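Local coordinates for protein lipase (Rhizopus chinensis, PDB 6A0W) that probably hydrolyses the ester bonds of triacylglycerols as a secreted fungal class 3 lipase with an alpha/beta-hydrolase fold, at residues 33-38 with 258-263; 72-77 with 93-98; 99-104 with 161-166; 225-230 with 249-254. All blocks are in the same frame, centred on the assembly; numbering follows the deposited sequence.

Contact 1 of 4, residues 33-38 with 258-263; sequences VVTATA and DVQICT
Q260 reaches up from strand 258-262 to grip T35 on the antiparallel strand 33-35, and its side chain can be followed atom by atom. From CB, CG lies beside the backbone N (chi1 -68°), resting against K253, and the bend at chi2 (-55°) carries the amide across to T35. Q260 CD lies 3.4 Å from T35 OG1. At the tip Q260 NE2 spends both N-H groups, giving one to T35 OG1 at 2.8 Å, in the amide plane, and the other to D258 OD1 at 3.0 Å, met almost along its C-O bond. The two bonds fix the rotation of the amide, which leaves OE1 facing V33, whose CG1 lies 3.8 Å from Q260 OE1, and accepting a water that sits 2.6 Å from Q260 OE1 and also touches T35 OG1. Further along this face V33 CG2 rests on C262 SG, the sulfur bonded to C271.

On the other face V34 CG1 packs beside I261 CB; at the end of the strand A36 CB meets I261 CD1 at 3.7 Å, while helix 38-53 lies against A36 and V259. V34 and I261 are a hydrogen-bonded backbone pair, and A36 N gives a nearly straight bond to V259 O (2.8 Å, 175°). The arrangement is an antiparallel strand pair at the margin of the central sheet of an alpha/beta hydrolase, with 33-35 as the outermost strand on this side.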
loop_
_atom_site.group_PDB
_atom_site.type_symbol
_atom_site.label_atom_id
_atom_site.label_comp_id
_atom_site.label_asym_id
_atom_site.label_seq_id
_atom_site.Cartn_x
_atom_site.Cartn_y
_atom_site.Cartn_z
ATOM N N VAL A 33 16.951 -7.195 11.503
ATOM C CA VAL A 33 15.717 -7.938 11.245
ATOM C C VAL A 33 15.146 -8.389 12.566
ATOM O O VAL A 33 15.761 -9.178 13.269
ATOM C CB VAL A 33 16.019 -9.187 10.410
ATOM C CG1 VAL A 33 14.757 -10.017 10.232
ATOM C CG2 VAL A 33 16.640 -8.766 9.086
ATOM N N VAL A 34 13.953 -7.944 12.888
ATOM C CA VAL A 34 13.381 -8.239 14.179
ATOM C C VAL A 34 11.985 -8.784 13.952
ATOM O O VAL A 34 11.256 -8.340 13.044
ATOM C CB VAL A 34 13.332 -6.953 15.043
ATOM C CG1 VAL A 34 12.348 -5.956 14.477
ATOM C CG2 VAL A 34 12.944 -7.259 16.467
ATOM N N THR A 35 11.567 -9.671 14.843
ATOM C CA THR A 35 10.275 -10.294 14.746
ATOM C C THR A 35 9.266 -9.255 15.200
ATOM O O THR A 35 9.481 -8.586 16.197
ATOM C CB THR A 35 10.240 -11.598 15.587
ATOM O OG1 THR A 35 11.153 -12.521 14.988
ATOM C CG2 THR A 35 8.854 -12.196 15.607
ATOM N N ALA A 36 8.154 -9.120 14.477
ATOM C CA ALA A 36 7.127 -8.163 14.870
ATOM C C ALA A 36 6.426 -8.647 16.131
ATOM O O ALA A 36 6.104 -9.820 16.271
ATOM C CB ALA A 36 6.111 -7.959 13.743
ATOM N N THR A 37 6.192 -7.739 17.057
ATOM C CA THR A 37 5.350 -8.055 18.176
ATOM C C THR A 37 3.895 -8.233 17.783
ATOM O O THR A 37 3.438 -7.740 16.744
ATOM C CB THR A 37 5.398 -6.938 19.217
ATOM O OG1 THR A 37 4.746 -5.776 18.686
ATOM C CG2 THR A 37 6.868 -6.646 19.637
ATOM N N ALA A 38 3.163 -8.876 18.690
ATOM C CA ALA A 38 1.742 -9.090 18.539
ATOM C C ALA A 38 1.056 -7.766 18.283
ATOM O O ALA A 38 0.125 -7.685 17.479
ATOM C CB ALA A 38 1.164 -9.739 19.796
ATOM N N ASP A 258 4.862 -15.433 12.814
ATOM C CA ASP A 258 6.148 -15.303 12.129
ATOM C C ASP A 258 6.031 -14.184 11.086
ATOM O O ASP A 258 5.963 -14.449 9.895
ATOM C CB ASP A 258 6.635 -16.620 11.518
ATOM C CG ASP A 258 8.030 -16.519 10.962
ATOM O OD1 ASP A 258 8.668 -15.494 11.238
ATOM O OD2 ASP A 258 8.513 -17.452 10.265
ATOM N N VAL A 259 5.993 -12.936 11.566
ATOM C CA VAL A 259 6.090 -11.736 10.723
ATOM C C VAL A 259 7.399 -11.019 11.006
ATOM O O VAL A 259 7.654 -10.645 12.139
ATOM C CB VAL A 259 4.934 -10.776 11.026
ATOM C CG1 VAL A 259 4.969 -9.590 10.056
ATOM C CG2 VAL A 259 3.582 -11.496 10.921
ATOM N N GLN A 260 8.273 -10.910 10.018
ATOM C CA GLN A 260 9.609 -10.359 10.247
ATOM C C GLN A 260 9.685 -8.909 9.734
ATOM O O GLN A 260 9.292 -8.624 8.595
ATOM C CB GLN A 260 10.665 -11.195 9.526
ATOM C CG GLN A 260 10.832 -12.594 10.115
ATOM C CD GLN A 260 11.132 -12.567 11.623
ATOM O OE1 GLN A 260 12.007 -11.830 12.071
ATOM N NE2 GLN A 260 10.363 -13.306 12.408
ATOM N N ILE A 261 10.262 -8.028 10.546
ATOM C CA ILE A 261 10.532 -6.649 10.172
ATOM C C ILE A 261 11.986 -6.419 9.793
ATOM O O ILE A 261 12.916 -6.573 10.592
ATOM C CB ILE A 261 10.069 -5.672 11.261
ATOM C CG1 ILE A 261 8.627 -5.939 11.596
ATOM C CG2 ILE A 261 10.291 -4.201 10.857
ATOM C CD1 ILE A 261 8.046 -5.024 12.667
ATOM N N CYS A 262 12.202 -6.064 8.536
ATOM C CA CYS A 262 13.489 -5.562 8.123
ATOM C C CYS A 262 13.476 -4.052 8.359
ATOM O O CYS A 262 12.884 -3.308 7.579
ATOM C CB CYS A 262 13.787 -5.916 6.665
ATOM S SG CYS A 262 14.182 -7.671 6.364
ATOM N N THR A 263 14.134 -3.613 9.436
ATOM C CA THR A 263 13.943 -2.275 9.983
ATOM C C THR A 263 14.580 -1.170 9.130
ATOM O O THR A 263 14.329 -0.006 9.355
ATOM C CB THR A 263 14.568 -2.150 11.393
ATOM O OG1 THR A 263 15.927 -2.603 11.316
ATOM C CG2 THR A 263 13.775 -2.962 12.393
HETATM O O HOH W 1 13.719 -12.348 13.906
#

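Contact 2 of 4, residues 72-77 with 93-98; sequences KYVPDG and FILRSD
D76 and S97 join a type I beta turn, V74 to G77, to the end of strand 90-97 in the central sheet. The turn follows helix 68-73 directly and is closed by its own G77 N to V74 O bond. D76 carries the polar half of the contact. Its CG lies between the backbone N and the carbonyl carbon (chi1 82°), a setting that directs the carboxylate toward the strand end. D76 OD1 takes the hydroxyl proton of S97 OG on its syn side at 2.6 Å, while D76 OD2 is bonded to the backbone N of A99. S97 OG in turn accepts from the backbone N of Q100, so a relay of side-chain bonds ties the turn to the start of the next loop.

L95 carries the apolar half, its two methyls dividing the work. CD2 meets V74 CG1 tip to tip at 4.0 Å, and CD1 lies against the backbone of G77, 3.9 Å from G77 C; that residue has no side chain to stand in the way. V74 CG1 also packs 3.7 Å from S97 CB, bridging the two halves.

Next to this, R96 holds D98 side-on, NE giving to OD1 and NH2 to OD2, and D98 is bonded further to Y164 and K78. A water joins the two backbones: it lies 2.9 Å from D76 O and 3.0 Å from R96 O, and it accepts from D98 N.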
loop_
_atom_site.group_PDB
_atom_site.type_symbol
_atom_site.label_atom_id
_atom_site.label_comp_id
_atom_site.label_asym_id
_atom_site.label_seq_id
_atom_site.Cartn_x
_atom_site.Cartn_y
_atom_site.Cartn_z
ATOM N N LYS A 72 -15.825 -4.846 11.388
ATOM C CA LYS A 72 -14.798 -5.449 12.191
ATOM C C LYS A 72 -13.692 -4.461 12.550
ATOM O O LYS A 72 -13.251 -4.464 13.675
ATOM C CB LYS A 72 -14.173 -6.591 11.419
ATOM C CG LYS A 72 -13.127 -7.360 12.204
ATOM C CD LYS A 72 -12.826 -8.668 11.511
ATOM C CE LYS A 72 -11.980 -9.525 12.418
ATOM N NZ LYS A 72 -12.065 -10.920 11.917
ATOM N N TYR A 73 -13.112 -3.750 11.579
ATOM C CA TYR A 73 -11.916 -2.944 11.883
ATOM C C TYR A 73 -12.222 -1.468 12.221
ATOM O O TYR A 73 -11.485 -0.829 12.952
ATOM C CB TYR A 73 -10.848 -3.088 10.787
ATOM C CG TYR A 73 -10.302 -4.502 10.669
ATOM C CD1 TYR A 73 -9.452 -5.025 11.660
ATOM C CD2 TYR A 73 -10.690 -5.356 9.616
ATOM C CE1 TYR A 73 -8.993 -6.330 11.598
ATOM C CE2 TYR A 73 -10.241 -6.673 9.557
ATOM C CZ TYR A 73 -9.414 -7.155 10.560
ATOM O OH TYR A 73 -8.940 -8.442 10.521
ATOM N N VAL A 74 -13.310 -0.923 11.712
ATOM C CA VAL A 74 -13.702 0.438 12.061
ATOM C C VAL A 74 -15.203 0.499 12.317
ATOM O O VAL A 74 -15.968 1.010 11.481
ATOM C CB VAL A 74 -13.365 1.460 10.966
ATOM C CG1 VAL A 74 -13.384 2.847 11.592
ATOM C CG2 VAL A 74 -12.014 1.171 10.326
ATOM N N PRO A 75 -15.631 -0.066 13.461
ATOM C CA PRO A 75 -17.061 -0.229 13.700
ATOM C C PRO A 75 -17.802 1.094 13.718
ATOM O O PRO A 75 -18.933 1.147 13.287
ATOM C CB PRO A 75 -17.133 -0.923 15.069
ATOM C CG PRO A 75 -15.723 -1.108 15.533
ATOM C CD PRO A 75 -14.830 -0.940 14.334
ATOM N N ASP A 76 -17.175 2.167 14.181
ATOM C CA ASP A 76 -17.850 3.459 14.229
ATOM C C ASP A 76 -17.510 4.315 13.006
ATOM O O ASP A 76 -17.820 5.509 12.971
ATOM C CB ASP A 76 -17.473 4.196 15.517
ATOM C CG ASP A 76 -16.131 4.926 15.411
ATOM O OD1 ASP A 76 -15.192 4.442 14.714
ATOM O OD2 ASP A 76 -16.004 5.978 16.060
ATOM N N GLY A 77 -16.984 3.700 11.952
ATOM C CA GLY A 77 -16.594 4.456 10.770
ATOM C C GLY A 77 -17.727 5.262 10.152
ATOM O O GLY A 77 -18.843 4.776 10.034
ATOM N N PHE A 93 -11.661 6.289 -0.881
ATOM C CA PHE A 93 -12.559 6.902 0.044
ATOM C C PHE A 93 -11.818 7.604 1.166
ATOM O O PHE A 93 -10.654 7.322 1.422
ATOM C CB PHE A 93 -13.551 5.877 0.606
ATOM C CG PHE A 93 -12.936 4.783 1.441
ATOM C CD1 PHE A 93 -12.738 4.965 2.804
ATOM C CD2 PHE A 93 -12.824 3.498 0.937
ATOM C CE1 PHE A 93 -12.227 3.939 3.583
ATOM C CE2 PHE A 93 -12.346 2.450 1.718
ATOM C CZ PHE A 93 -12.070 2.667 3.055
ATOM N N ILE A 94 -12.559 8.450 1.885
ATOM C CA ILE A 94 -12.110 9.062 3.095
ATOM C C ILE A 94 -13.148 8.605 4.102
ATOM O O ILE A 94 -14.348 8.746 3.870
ATOM C CB ILE A 94 -12.218 10.609 3.035
ATOM C CG1 ILE A 94 -11.435 11.200 1.860
ATOM C CG2 ILE A 94 -11.852 11.222 4.370
ATOM C CD1 ILE A 94 -10.033 10.725 1.797
ATOM N N LEU A 95 -12.666 8.249 5.277
ATOM C CA LEU A 95 -13.470 7.719 6.352
ATOM C C LEU A 95 -12.940 8.305 7.656
ATOM O O LEU A 95 -11.733 8.419 7.863
ATOM C CB LEU A 95 -13.319 6.194 6.381
ATOM C CG LEU A 95 -14.060 5.436 7.482
ATOM C CD1 LEU A 95 -15.456 5.115 6.959
ATOM C CD2 LEU A 95 -13.289 4.150 7.777
ATOM N N ARG A 96 -13.846 8.620 8.572
ATOM C CA ARG A 96 -13.449 9.089 9.873
ATOM C C ARG A 96 -13.974 8.146 10.960
ATOM O O ARG A 96 -15.154 7.737 10.943
ATOM C CB ARG A 96 -13.972 10.509 10.109
ATOM C CG ARG A 96 -13.341 11.150 11.328
ATOM C CD ARG A 96 -13.864 12.563 11.596
ATOM N NE ARG A 96 -15.121 12.494 12.301
ATOM C CZ ARG A 96 -16.331 12.632 11.756
ATOM N NH1 ARG A 96 -16.499 13.104 10.532
ATOM N NH2 ARG A 96 -17.390 12.348 12.500
ATOM N N SER A 97 -13.089 7.850 11.907
ATOM C CA SER A 97 -13.419 7.194 13.164
ATOM C C SER A 97 -13.162 8.185 14.296
ATOM O O SER A 97 -12.004 8.504 14.619
ATOM C CB SER A 97 -12.509 5.953 13.360
ATOM O OG SER A 97 -12.711 5.348 14.641
ATOM N N ASP A 98 -14.201 8.517 15.026
ATOM C CA ASP A 98 -14.044 9.361 16.168
ATOM C C ASP A 98 -13.468 8.551 17.295
ATOM O O ASP A 98 -12.652 9.016 18.022
ATOM C CB ASP A 98 -15.354 9.992 16.566
ATOM C CG ASP A 98 -15.804 11.000 15.576
ATOM O OD1 ASP A 98 -14.984 11.751 15.093
ATOM O OD2 ASP A 98 -16.968 11.021 15.257
HETATM O O HOH W 2 -16.753 8.159 13.445
#

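Contact 3 of 4, residues 99-104 with 161-166; sequences AQKTIY and YPDYKV
K101 adopts a left-handed backbone conformation (phi 49°, psi 53°), and Y164 turns its ring up with CG anti to the carbonyl carbon (chi1 -76°); together these place K101 CA over the centre of the phenol ring. The CA stands 3.6 Å from the centroid of the Y164 ring, close to the ring normal, a CH-pi contact. On the opposite face Y161 CB sits over the centre, so the ring is sandwiched. The lysine chain crosses the ring at about a right angle, bends at chi3 and ends in a salt bridge, K101 NZ to D163 OD2 (3.0 Å), whose hydrogen bond is weak.

Beyond this, the strands run parallel. K165 N gives to K101 O at 3.1 Å, and I103 N gives to K165 O at 2.8 Å, the latter nearly on the carbonyl axis. K165 lays its extended chain across T102, CE lying 3.4 Å from T102 OG1.

K101 and T102 both face S97, a G1 bulge where strand 102-108 begins beside its antiparallel neighbour 90-97. Strand 165-171 flanks 102-108 on its other side, entered through the type I turn Y161 to Y164 that follows helix 137-160.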
loop_
_atom_site.group_PDB
_atom_site.type_symbol
_atom_site.label_atom_id
_atom_site.label_comp_id
_atom_site.label_asym_id
_atom_site.label_seq_id
_atom_site.Cartn_x
_atom_site.Cartn_y
_atom_site.Cartn_z
ATOM N N ALA A 99 -13.874 7.306 17.391
ATOM C CA ALA A 99 -13.391 6.407 18.456
ATOM C C ALA A 99 -11.879 6.215 18.341
ATOM O O ALA A 99 -11.225 6.216 19.356
ATOM C CB ALA A 99 -14.104 5.092 18.357
ATOM N N GLN A 100 -11.353 6.090 17.147
ATOM C CA GLN A 100 -9.901 5.869 16.975
ATOM C C GLN A 100 -9.196 7.193 16.690
ATOM O O GLN A 100 -7.997 7.154 16.509
ATOM C CB GLN A 100 -9.668 4.883 15.835
ATOM C CG GLN A 100 -10.569 3.667 15.899
ATOM C CD GLN A 100 -10.076 2.479 15.114
ATOM O OE1 GLN A 100 -10.850 1.711 14.575
ATOM N NE2 GLN A 100 -8.770 2.299 15.080
ATOM N N LYS A 101 -9.926 8.296 16.654
ATOM C CA LYS A 101 -9.372 9.638 16.344
ATOM C C LYS A 101 -8.515 9.540 15.079
ATOM O O LYS A 101 -7.385 9.984 15.106
ATOM C CB LYS A 101 -8.591 10.178 17.540
ATOM C CG LYS A 101 -9.446 10.568 18.731
ATOM C CD LYS A 101 -8.653 11.074 19.903
ATOM C CE LYS A 101 -8.853 12.552 20.158
ATOM N NZ LYS A 101 -7.726 13.165 20.899
ATOM N N THR A 102 -9.062 8.999 14.012
ATOM C CA THR A 102 -8.286 8.781 12.778
ATOM C C THR A 102 -9.087 9.221 11.554
ATOM O O THR A 102 -10.294 9.013 11.532
ATOM C CB THR A 102 -7.932 7.291 12.628
ATOM O OG1 THR A 102 -7.146 6.827 13.715
ATOM C CG2 THR A 102 -7.209 6.949 11.347
ATOM N N ILE A 103 -8.425 9.858 10.623
ATOM C CA ILE A 103 -9.023 10.154 9.301
ATOM C C ILE A 103 -8.346 9.181 8.338
ATOM O O ILE A 103 -7.130 9.236 8.214
ATOM C CB ILE A 103 -8.794 11.610 8.875
ATOM C CG1 ILE A 103 -9.440 12.595 9.848
ATOM C CG2 ILE A 103 -9.278 11.810 7.459
ATOM C CD1 ILE A 103 -8.818 13.952 9.843
ATOM N N TYR A 104 -9.097 8.318 7.714
ATOM C CA TYR A 104 -8.505 7.320 6.802
ATOM C C TYR A 104 -8.639 7.781 5.355
ATOM O O TYR A 104 -9.680 8.248 4.974
ATOM C CB TYR A 104 -9.242 5.988 6.915
ATOM C CG TYR A 104 -9.154 5.270 8.234
ATOM C CD1 TYR A 104 -10.072 5.494 9.235
ATOM C CD2 TYR A 104 -8.167 4.335 8.463
ATOM C CE1 TYR A 104 -10.007 4.816 10.432
ATOM C CE2 TYR A 104 -8.078 3.653 9.657
ATOM C CZ TYR A 104 -9.011 3.889 10.642
ATOM O OH TYR A 104 -8.920 3.219 11.819
ATOM N N TYR A 161 -11.345 18.336 12.902
ATOM C CA TYR A 161 -10.876 17.361 13.901
ATOM C C TYR A 161 -9.366 17.422 13.993
ATOM O O TYR A 161 -8.675 16.530 13.477
ATOM C CB TYR A 161 -11.295 15.935 13.466
ATOM C CG TYR A 161 -12.791 15.742 13.460
ATOM C CD1 TYR A 161 -13.486 15.531 14.652
ATOM C CD2 TYR A 161 -13.535 15.924 12.285
ATOM C CE1 TYR A 161 -14.859 15.415 14.654
ATOM C CE2 TYR A 161 -14.909 15.831 12.291
ATOM C CZ TYR A 161 -15.568 15.578 13.476
ATOM O OH TYR A 161 -16.937 15.381 13.467
ATOM N N PRO A 162 -8.833 18.510 14.574
ATOM C CA PRO A 162 -7.446 18.817 14.233
ATOM C C PRO A 162 -6.459 18.013 15.034
ATOM O O PRO A 162 -5.271 17.988 14.700
ATOM C CB PRO A 162 -7.310 20.317 14.555
ATOM C CG PRO A 162 -8.416 20.604 15.518
ATOM C CD PRO A 162 -9.543 19.696 15.082
ATOM N N ASP A 163 -6.966 17.350 16.062
ATOM C CA ASP A 163 -6.190 16.430 16.888
ATOM C C ASP A 163 -6.152 14.998 16.321
ATOM O O ASP A 163 -5.510 14.127 16.905
ATOM C CB ASP A 163 -6.757 16.383 18.317
ATOM C CG ASP A 163 -8.291 16.167 18.352
ATOM O OD1 ASP A 163 -9.060 16.623 17.435
ATOM O OD2 ASP A 163 -8.750 15.564 19.351
ATOM N N TYR A 164 -6.851 14.714 15.229
ATOM C CA TYR A 164 -6.893 13.326 14.728
ATOM C C TYR A 164 -5.651 13.015 13.889
ATOM O O TYR A 164 -5.073 13.893 13.252
ATOM C CB TYR A 164 -8.148 13.067 13.895
ATOM C CG TYR A 164 -9.458 12.889 14.652
ATOM C CD1 TYR A 164 -9.667 13.458 15.885
ATOM C CD2 TYR A 164 -10.534 12.244 14.032
ATOM C CE1 TYR A 164 -10.899 13.333 16.531
ATOM C CE2 TYR A 164 -11.758 12.128 14.652
ATOM C CZ TYR A 164 -11.960 12.728 15.878
ATOM O OH TYR A 164 -13.183 12.552 16.477
ATOM N N LYS A 165 -5.247 11.751 13.825
ATOM C CA LYS A 165 -4.177 11.403 12.903
ATOM C C LYS A 165 -4.743 10.965 11.559
ATOM O O LYS A 165 -5.866 10.522 11.479
ATOM C CB LYS A 165 -3.328 10.292 13.481
ATOM C CG LYS A 165 -4.047 8.981 13.574
ATOM C CD LYS A 165 -3.134 7.978 14.243
ATOM C CE LYS A 165 -3.899 6.719 14.587
ATOM N NZ LYS A 165 -2.985 5.850 15.371
ATOM N N VAL A 166 -3.932 11.082 10.522
ATOM C CA VAL A 166 -4.291 10.656 9.198
ATOM C C VAL A 166 -3.500 9.404 8.820
ATOM O O VAL A 166 -2.255 9.383 8.869
ATOM C CB VAL A 166 -3.976 11.799 8.201
ATOM C CG1 VAL A 166 -4.192 11.357 6.776
ATOM C CG2 VAL A 166 -4.830 13.021 8.518
#

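Contact 4 of 4, residues 225-230 with 249-254; sequences RTVHKR and ESWIKE. With SO4 (sulfate ion), chain C.
W251 points the edge of its indole at the chain beyond strand 223-228: NE1 gives to K229 O at 2.8 Å, in the ring plane and on a carbonyl lone pair, while K253 CG lies over one face, toward the rim. V227 CG2 packs 3.9 Å from W251 CD1, from off the ring plane, and its other methyl, CG1, rests on E249, whose OE2 is bonded to S272. On the reverse face T226 OG1 and S250 OG share a hydrogen bond of 2.7 Å, under L44 of helix 38-53.

Past these, K229 stretches out fully extended along K253 O to a salt bridge, K229 NZ to E254 OE1 at 3.2 Å, approaching from above the carboxylate plane. H228 is fixed at both ring nitrogens: ND1 by D283 O, and NE2 giving to O2 of a sulfate ion, probably from the crystallisation liquor, at 2.7 Å, with I252 CG2 also at the ring edge.

Strands 223-228 and 248-252, parallel neighbours joined by V227 N to S250 O and I252 N to V227 O, are part of the central sheet of the alpha/beta-hydrolase fold.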
loop_
_atom_site.group_PDB
_atom_site.type_symbol
_atom_site.label_atom_id
_atom_site.label_comp_id
_atom_site.label_asym_id
_atom_site.label_seq_id
_atom_site.Cartn_x
_atom_site.Cartn_y
_atom_site.Cartn_z
ATOM N N ARG A 225 5.532 -1.116 4.521
ATOM C CA ARG A 225 5.246 -2.024 3.420
ATOM C C ARG A 225 5.133 -3.465 3.940
ATOM O O ARG A 225 6.142 -4.160 4.086
ATOM C CB ARG A 225 6.327 -1.959 2.357
ATOM C CG ARG A 225 6.491 -0.584 1.724
ATOM C CD ARG A 225 7.414 -0.619 0.532
ATOM N NE ARG A 225 8.739 -1.096 0.867
ATOM C CZ ARG A 225 9.183 -2.333 0.668
ATOM N NH1 ARG A 225 8.395 -3.250 0.103
ATOM N NH2 ARG A 225 10.464 -2.615 0.940
ATOM N N THR A 226 3.904 -3.925 4.105
ATOM C CA THR A 226 3.652 -5.324 4.429
ATOM C C THR A 226 3.602 -6.183 3.173
ATOM O O THR A 226 3.112 -5.749 2.124
ATOM C CB THR A 226 2.393 -5.487 5.266
ATOM O OG1 THR A 226 2.544 -4.747 6.478
ATOM C CG2 THR A 226 2.137 -6.995 5.573
ATOM N N VAL A 227 4.369 -7.267 3.207
ATOM C CA VAL A 227 4.428 -8.220 2.127
ATOM C C VAL A 227 4.181 -9.655 2.552
ATOM O O VAL A 227 4.638 -10.080 3.612
ATOM C CB VAL A 227 5.574 -8.006 1.126
ATOM C CG1 VAL A 227 6.413 -6.788 1.359
ATOM C CG2 VAL A 227 6.279 -9.231 0.633
ATOM N N HIS A 228 3.227 -10.269 1.858
ATOM C CA HIS A 228 2.696 -11.601 2.186
ATOM C C HIS A 228 3.412 -12.686 1.425
ATOM O O HIS A 228 3.291 -12.849 0.182
ATOM C CB HIS A 228 1.206 -11.708 1.924
ATOM C CG HIS A 228 0.637 -13.069 2.228
ATOM N ND1 HIS A 228 0.123 -13.893 1.248
ATOM C CD2 HIS A 228 0.444 -13.717 3.408
ATOM C CE1 HIS A 228 -0.404 -14.967 1.817
ATOM N NE2 HIS A 228 -0.180 -14.909 3.118
ATOM N N LYS A 229 4.217 -13.407 2.202
ATOM C CA LYS A 229 4.988 -14.529 1.702
ATOM C C LYS A 229 5.623 -14.262 0.347
ATOM O O LYS A 229 6.563 -13.463 0.264
ATOM C CB LYS A 229 4.098 -15.770 1.686
ATOM C CG LYS A 229 3.593 -16.172 3.059
ATOM C CD LYS A 229 2.736 -17.425 3.043
ATOM C CE LYS A 229 1.997 -17.533 4.348
ATOM N NZ LYS A 229 1.190 -18.757 4.425
ATOM N N ARG A 230 5.160 -14.958 -0.698
ATOM C CA ARG A 230 5.807 -14.922 -2.008
ATOM C C ARG A 230 5.103 -13.972 -3.011
ATOM O O ARG A 230 5.333 -14.068 -4.216
ATOM C CB ARG A 230 5.823 -16.330 -2.639
ATOM C CG ARG A 230 6.630 -17.371 -1.889
ATOM C CD ARG A 230 6.447 -18.762 -2.494
ATOM N NE ARG A 230 7.112 -19.808 -1.713
ATOM C CZ ARG A 230 8.421 -20.045 -1.759
ATOM N NH1 ARG A 230 9.223 -19.292 -2.492
ATOM N NH2 ARG A 230 8.938 -21.031 -1.040
ATOM N N GLU A 249 9.898 -2.778 5.420
ATOM C CA GLU A 249 9.209 -4.028 5.044
ATOM C C GLU A 249 8.847 -4.896 6.267
ATOM O O GLU A 249 9.726 -5.198 7.087
ATOM C CB GLU A 249 10.131 -4.826 4.107
ATOM C CG GLU A 249 9.460 -6.079 3.554
ATOM C CD GLU A 249 10.299 -6.876 2.587
ATOM O OE1 GLU A 249 11.382 -6.412 2.139
ATOM O OE2 GLU A 249 9.773 -7.944 2.196
ATOM N N SER A 250 7.557 -5.213 6.413
ATOM C CA SER A 250 7.085 -6.214 7.336
ATOM C C SER A 250 6.622 -7.435 6.541
ATOM O O SER A 250 5.716 -7.328 5.708
ATOM C CB SER A 250 5.959 -5.656 8.205
ATOM O OG SER A 250 5.017 -4.895 7.466
ATOM N N TRP A 251 7.363 -8.539 6.649
ATOM C CA TRP A 251 7.199 -9.709 5.770
ATOM C C TRP A 251 6.509 -10.843 6.527
ATOM O O TRP A 251 7.069 -11.355 7.492
ATOM C CB TRP A 251 8.551 -10.181 5.276
ATOM C CG TRP A 251 8.501 -11.325 4.331
ATOM C CD1 TRP A 251 7.516 -11.621 3.454
ATOM C CD2 TRP A 251 9.520 -12.305 4.133
ATOM N NE1 TRP A 251 7.891 -12.675 2.656
ATOM C CE2 TRP A 251 9.120 -13.116 3.062
ATOM C CE3 TRP A 251 10.741 -12.555 4.740
ATOM C CZ2 TRP A 251 9.864 -14.199 2.634
ATOM C CZ3 TRP A 251 11.521 -13.588 4.260
ATOM C CH2 TRP A 251 11.080 -14.398 3.215
ATOM N N ILE A 252 5.280 -11.166 6.125
ATOM C CA ILE A 252 4.515 -12.260 6.693
ATOM C C ILE A 252 5.049 -13.558 6.121
ATOM O O ILE A 252 4.913 -13.838 4.935
ATOM C CB ILE A 252 3.043 -12.206 6.305
ATOM C CG1 ILE A 252 2.388 -10.898 6.734
ATOM C CG2 ILE A 252 2.304 -13.352 6.944
ATOM C CD1 ILE A 252 0.999 -10.691 6.117
ATOM N N LYS A 253 5.785 -14.292 6.946
ATOM C CA LYS A 253 6.343 -15.568 6.528
ATOM C C LYS A 253 5.351 -16.682 6.832
ATOM O O LYS A 253 5.075 -17.528 5.989
ATOM C CB LYS A 253 7.698 -15.786 7.193
ATOM C CG LYS A 253 8.752 -14.796 6.731
ATOM C CD LYS A 253 10.118 -15.123 7.323
ATOM C CE LYS A 253 10.751 -16.384 6.753
ATOM N NZ LYS A 253 12.006 -16.779 7.466
ATOM N N GLU A 254 4.703 -16.613 7.985
ATOM C CA GLU A 254 3.648 -17.565 8.308
ATOM C C GLU A 254 2.898 -17.018 9.487
ATOM O O GLU A 254 3.490 -16.697 10.519
ATOM C CB GLU A 254 4.280 -18.934 8.684
ATOM C CG GLU A 254 3.249 -19.981 9.091
ATOM C CD GLU A 254 2.490 -20.581 7.908
ATOM O OE1 GLU A 254 2.846 -20.308 6.736
ATOM O OE2 GLU A 254 1.577 -21.405 8.160
HETATM S S SO4 C . -1.906 -15.127 5.943
HETATM O O1 SO4 C . -3.130 -14.901 5.180
HETATM O O2 SO4 C . -1.155 -16.221 5.292
HETATM O O3 SO4 C . -2.245 -15.501 7.327
HETATM O O4 SO4 C . -1.116 -13.872 5.953
HETATM O O HOH W 3 10.685 -5.360 -0.284
#

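All four contacts lie in or against one mixed sheet, and they fall into two pairs. Contacts 1 and 4 have centres about 10 Å apart and share the step from strand 248-252 to 258-262, through Q260 O to W251 N and D258 O to K253 N. Contacts 2 and 3 are equally close, joined by L95 O to Y104 N. The two pairs stand about 25 to 27 Å apart, centre to centre, in opposite halves of the sheet. In contact 4, H228 lies near the probable Ser-His-Asp triad (S172, D231 and H284) without touching it. The sulfate bound at H228 belongs to contact 4; the I261 side chain of contact 1 lies about 6 Å from another sulfate.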